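Local coordinates for protein HemO (Neisseria meningitidis, PDB 1J77) that binds heme and, as expected of a heme oxygenase, probably opens the porphyrin ring by oxidation, at residues A[27-32]-A[187-192]. Sequence-based numbering, arbitrary orientation.
Sequences DNLVMS and VLRETF. With HEM (protoporphyrin IX containing Fe), chain B.
Leu29 and Val30 share the forked end of Leu188, a compact example of two nearly parallel helical segments joined mainly by apolar side chains. Just before them, Asp27 turns to the heme, its OD2 3.3 Å from the methyl carbon CMB. Leu29 is directed at helix 167-192, and its side chain and that of Leu188 slide past each other in opposite senses; Leu29 CG lies 3.8 Å from Leu188 CD2 and equally close to CD1. Leu29 CD2 lies obliquely to the Arg189 guanidinium, 4.4 Å from NE, while that group is held by Ala198 O and in a salt bridge to Glu199.

Val30 links this packing to the heme pocket. With CG1 anti to the backbone N (chi1 163°), that methyl lies 3.8 Å from heme vinyl carbon CBB, whereas CG2 meets Leu188 CD1 at 3.7 Å, the two side chains crossing at about a right angle. Met31 continues the heme wall with CG and SD, each 3.7 Å from CBB. At Ser32, OG and N grip Asn28 O from opposite faces of its plane.

The segment axes approach to 11.1 Å at 11°; the contact ties helix 11-32, the proximal helix carrying axial ligand His23, to helix 167-192, while Leu48 of helix 39-60 packs against Leu188.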
loop_
_atom_site.group_PDB
_atom_site.type_symbol
_atom_site.label_atom_id
_atom_site.label_comp_id
_atom_site.label_asym_id
_atom_site.label_seq_id
_atom_site.Cartn_x
_atom_site.Cartn_y
_atom_site.Cartn_z
ATOM N N ASP A 27 6.729 -4.128 7.150
ATOM C CA ASP A 27 6.005 -4.165 8.407
ATOM C C ASP A 27 6.982 -3.782 9.554
ATOM O O ASP A 27 6.743 -2.853 10.284
ATOM C CB ASP A 27 5.418 -5.591 8.553
ATOM C CG ASP A 27 4.730 -5.882 9.919
ATOM O OD1 ASP A 27 4.859 -5.120 10.899
ATOM O OD2 ASP A 27 3.943 -6.879 9.987
ATOM N N ASN A 28 8.120 -4.447 9.584
ATOM C CA ASN A 28 9.109 -4.181 10.628
ATOM C C ASN A 28 9.633 -2.755 10.574
ATOM O O ASN A 28 9.812 -2.117 11.626
ATOM C CB ASN A 28 10.292 -5.159 10.485
ATOM C CG ASN A 28 9.962 -6.562 10.900
ATOM O OD1 ASN A 28 9.071 -6.763 11.709
ATOM N ND2 ASN A 28 10.697 -7.545 10.358
ATOM N N LEU A 29 9.935 -2.268 9.351
ATOM C CA LEU A 29 10.459 -0.910 9.268
ATOM C C LEU A 29 9.439 0.151 9.680
ATOM O O LEU A 29 9.776 1.149 10.327
ATOM C CB LEU A 29 11.003 -0.625 7.871
ATOM C CG LEU A 29 11.711 0.707 7.625
ATOM C CD1 LEU A 29 12.900 0.946 8.587
ATOM C CD2 LEU A 29 12.172 0.747 6.214
ATOM N N VAL A 30 8.192 -0.008 9.228
ATOM C CA VAL A 30 7.131 0.920 9.598
ATOM C C VAL A 30 7.027 0.952 11.146
ATOM O O VAL A 30 7.028 2.009 11.775
ATOM C CB VAL A 30 5.777 0.504 9.012
ATOM C CG1 VAL A 30 4.590 1.231 9.729
ATOM C CG2 VAL A 30 5.766 0.710 7.462
ATOM N N MET A 31 6.946 -0.209 11.747
ATOM C CA MET A 31 6.840 -0.189 13.205
ATOM C C MET A 31 8.069 0.357 13.918
ATOM O O MET A 31 7.922 1.080 14.893
ATOM C CB MET A 31 6.458 -1.544 13.703
ATOM C CG MET A 31 5.129 -2.052 13.177
ATOM S SD MET A 31 3.739 -0.916 13.495
ATOM C CE MET A 31 3.698 -0.936 15.258
ATOM N N SER A 32 9.257 0.142 13.359
ATOM C CA SER A 32 10.463 0.628 14.031
ATOM C C SER A 32 10.503 2.150 14.090
ATOM O O SER A 32 11.151 2.722 14.999
ATOM C CB SER A 32 11.739 0.177 13.341
ATOM O OG SER A 32 11.877 -1.185 13.355
ATOM N N VAL A 187 10.586 5.805 0.148
ATOM C CA VAL A 187 9.800 6.926 0.625
ATOM C C VAL A 187 9.816 7.041 2.169
ATOM O O VAL A 187 9.949 8.142 2.722
ATOM C CB VAL A 187 8.357 6.901 0.066
ATOM C CG1 VAL A 187 7.558 8.029 0.631
ATOM C CG2 VAL A 187 8.402 6.929 -1.453
ATOM N N LEU A 188 9.645 5.910 2.847
ATOM C CA LEU A 188 9.632 5.859 4.290
ATOM C C LEU A 188 10.948 6.422 4.807
ATOM O O LEU A 188 10.952 7.277 5.694
ATOM C CB LEU A 188 9.390 4.406 4.728
ATOM C CG LEU A 188 9.313 4.137 6.232
ATOM C CD1 LEU A 188 8.719 2.761 6.469
ATOM C CD2 LEU A 188 10.610 4.268 7.016
ATOM N N ARG A 189 12.050 5.949 4.245
ATOM C CA ARG A 189 13.374 6.428 4.700
ATOM C C ARG A 189 13.567 7.933 4.492
ATOM O O ARG A 189 14.077 8.665 5.362
ATOM C CB ARG A 189 14.472 5.657 4.024
ATOM C CG ARG A 189 14.577 4.193 4.306
ATOM C CD ARG A 189 15.335 3.423 3.231
ATOM N NE ARG A 189 15.369 1.989 3.417
ATOM C CZ ARG A 189 15.282 1.074 2.450
ATOM N NH1 ARG A 189 15.136 1.440 1.168
ATOM N NH2 ARG A 189 15.271 -0.209 2.750
ATOM N N GLU A 190 13.207 8.419 3.335
ATOM C CA GLU A 190 13.398 9.839 3.079
ATOM C C GLU A 190 12.559 10.616 4.056
ATOM O O GLU A 190 13.010 11.627 4.678
ATOM C CB GLU A 190 13.015 10.175 1.615
ATOM C CG GLU A 190 13.952 9.539 0.610
ATOM C CD GLU A 190 13.870 10.176 -0.770
ATOM O OE1 GLU A 190 13.192 11.236 -0.876
ATOM O OE2 GLU A 190 14.473 9.605 -1.719
ATOM N N THR A 191 11.342 10.162 4.279
ATOM C CA THR A 191 10.395 10.833 5.108
ATOM C C THR A 191 10.768 10.852 6.614
ATOM O O THR A 191 10.587 11.840 7.249
ATOM C CB THR A 191 9.072 10.182 4.891
ATOM O OG1 THR A 191 8.788 10.250 3.488
ATOM C CG2 THR A 191 7.902 10.951 5.555
ATOM N N PHE A 192 11.233 9.728 7.129
ATOM C CA PHE A 192 11.583 9.581 8.539
ATOM C C PHE A 192 13.065 9.888 8.776
ATOM O O PHE A 192 13.552 9.689 9.882
ATOM C CB PHE A 192 11.175 8.192 9.034
ATOM C CG PHE A 192 9.707 8.056 9.335
ATOM C CD1 PHE A 192 8.779 7.653 8.333
ATOM C CD2 PHE A 192 9.190 8.333 10.601
ATOM C CE1 PHE A 192 7.486 7.545 8.607
ATOM C CE2 PHE A 192 7.866 8.149 10.890
ATOM C CZ PHE A 192 6.977 7.781 9.871
HETATM C CHA HEM B . -1.122 -8.626 3.996
HETATM C CHB HEM B . 0.312 -6.736 8.217
HETATM C CHC HEM B . 2.091 -2.856 5.855
HETATM C CHD HEM B . 1.075 -5.004 1.598
HETATM C C1A HEM B . -0.973 -8.403 5.343
HETATM C C2A HEM B . -1.570 -9.208 6.433
HETATM C C3A HEM B . -1.157 -8.663 7.575
HETATM C C4A HEM B . -0.292 -7.528 7.286
HETATM C CMA HEM B . -1.522 -9.163 8.995
HETATM C CAA HEM B . -2.549 -10.414 6.340
HETATM C CBA HEM B . -3.979 -9.891 6.478
HETATM C CGA HEM B . -5.009 -10.981 6.251
HETATM O O1A HEM B . -4.648 -12.026 5.634
HETATM O O2A HEM B . -6.175 -10.795 6.712
HETATM C C1B HEM B . 0.916 -5.514 7.963
HETATM C C2B HEM B . 1.412 -4.612 8.965
HETATM C C3B HEM B . 1.944 -3.536 8.317
HETATM C C4B HEM B . 1.714 -3.729 6.887
HETATM C CMB HEM B . 1.304 -4.933 10.478
HETATM C CAB HEM B . 2.552 -2.272 8.928
HETATM C CBB HEM B . 3.257 -2.314 10.054
HETATM C C1C HEM B . 1.914 -3.084 4.517
HETATM C C2C HEM B . 2.217 -2.140 3.441
HETATM C C3C HEM B . 1.991 -2.766 2.275
HETATM C C4C HEM B . 1.436 -4.066 2.534
HETATM C CMC HEM B . 2.831 -0.753 3.676
HETATM C CAC HEM B . 2.180 -2.233 0.861
HETATM C CBC HEM B . 2.979 -1.192 0.649
HETATM C C1D HEM B . 0.414 -6.154 1.893
HETATM C C2D HEM B . -0.039 -7.063 0.871
HETATM C C3D HEM B . -0.698 -8.195 1.593
HETATM C C4D HEM B . -0.592 -7.846 2.989
HETATM C CMD HEM B . 0.151 -6.881 -0.636
HETATM C CAD HEM B . -1.415 -9.413 1.009
HETATM C CBD HEM B . -0.655 -10.690 1.212
HETATM C CGD HEM B . -1.462 -11.735 0.474
HETATM O O1D HEM B . -1.226 -11.895 -0.748
HETATM O O2D HEM B . -2.288 -12.447 1.124
HETATM N NA HEM B . -0.225 -7.398 5.909
HETATM N NB HEM B . 1.154 -4.965 6.711
HETATM N NC HEM B . 1.435 -4.210 3.914
HETATM N ND HEM B . 0.085 -6.632 3.169
HETATM FE FE HEM B . 0.700 -5.870 4.919
HETATM O O HOH W 1 -0.999 -4.909 4.895
#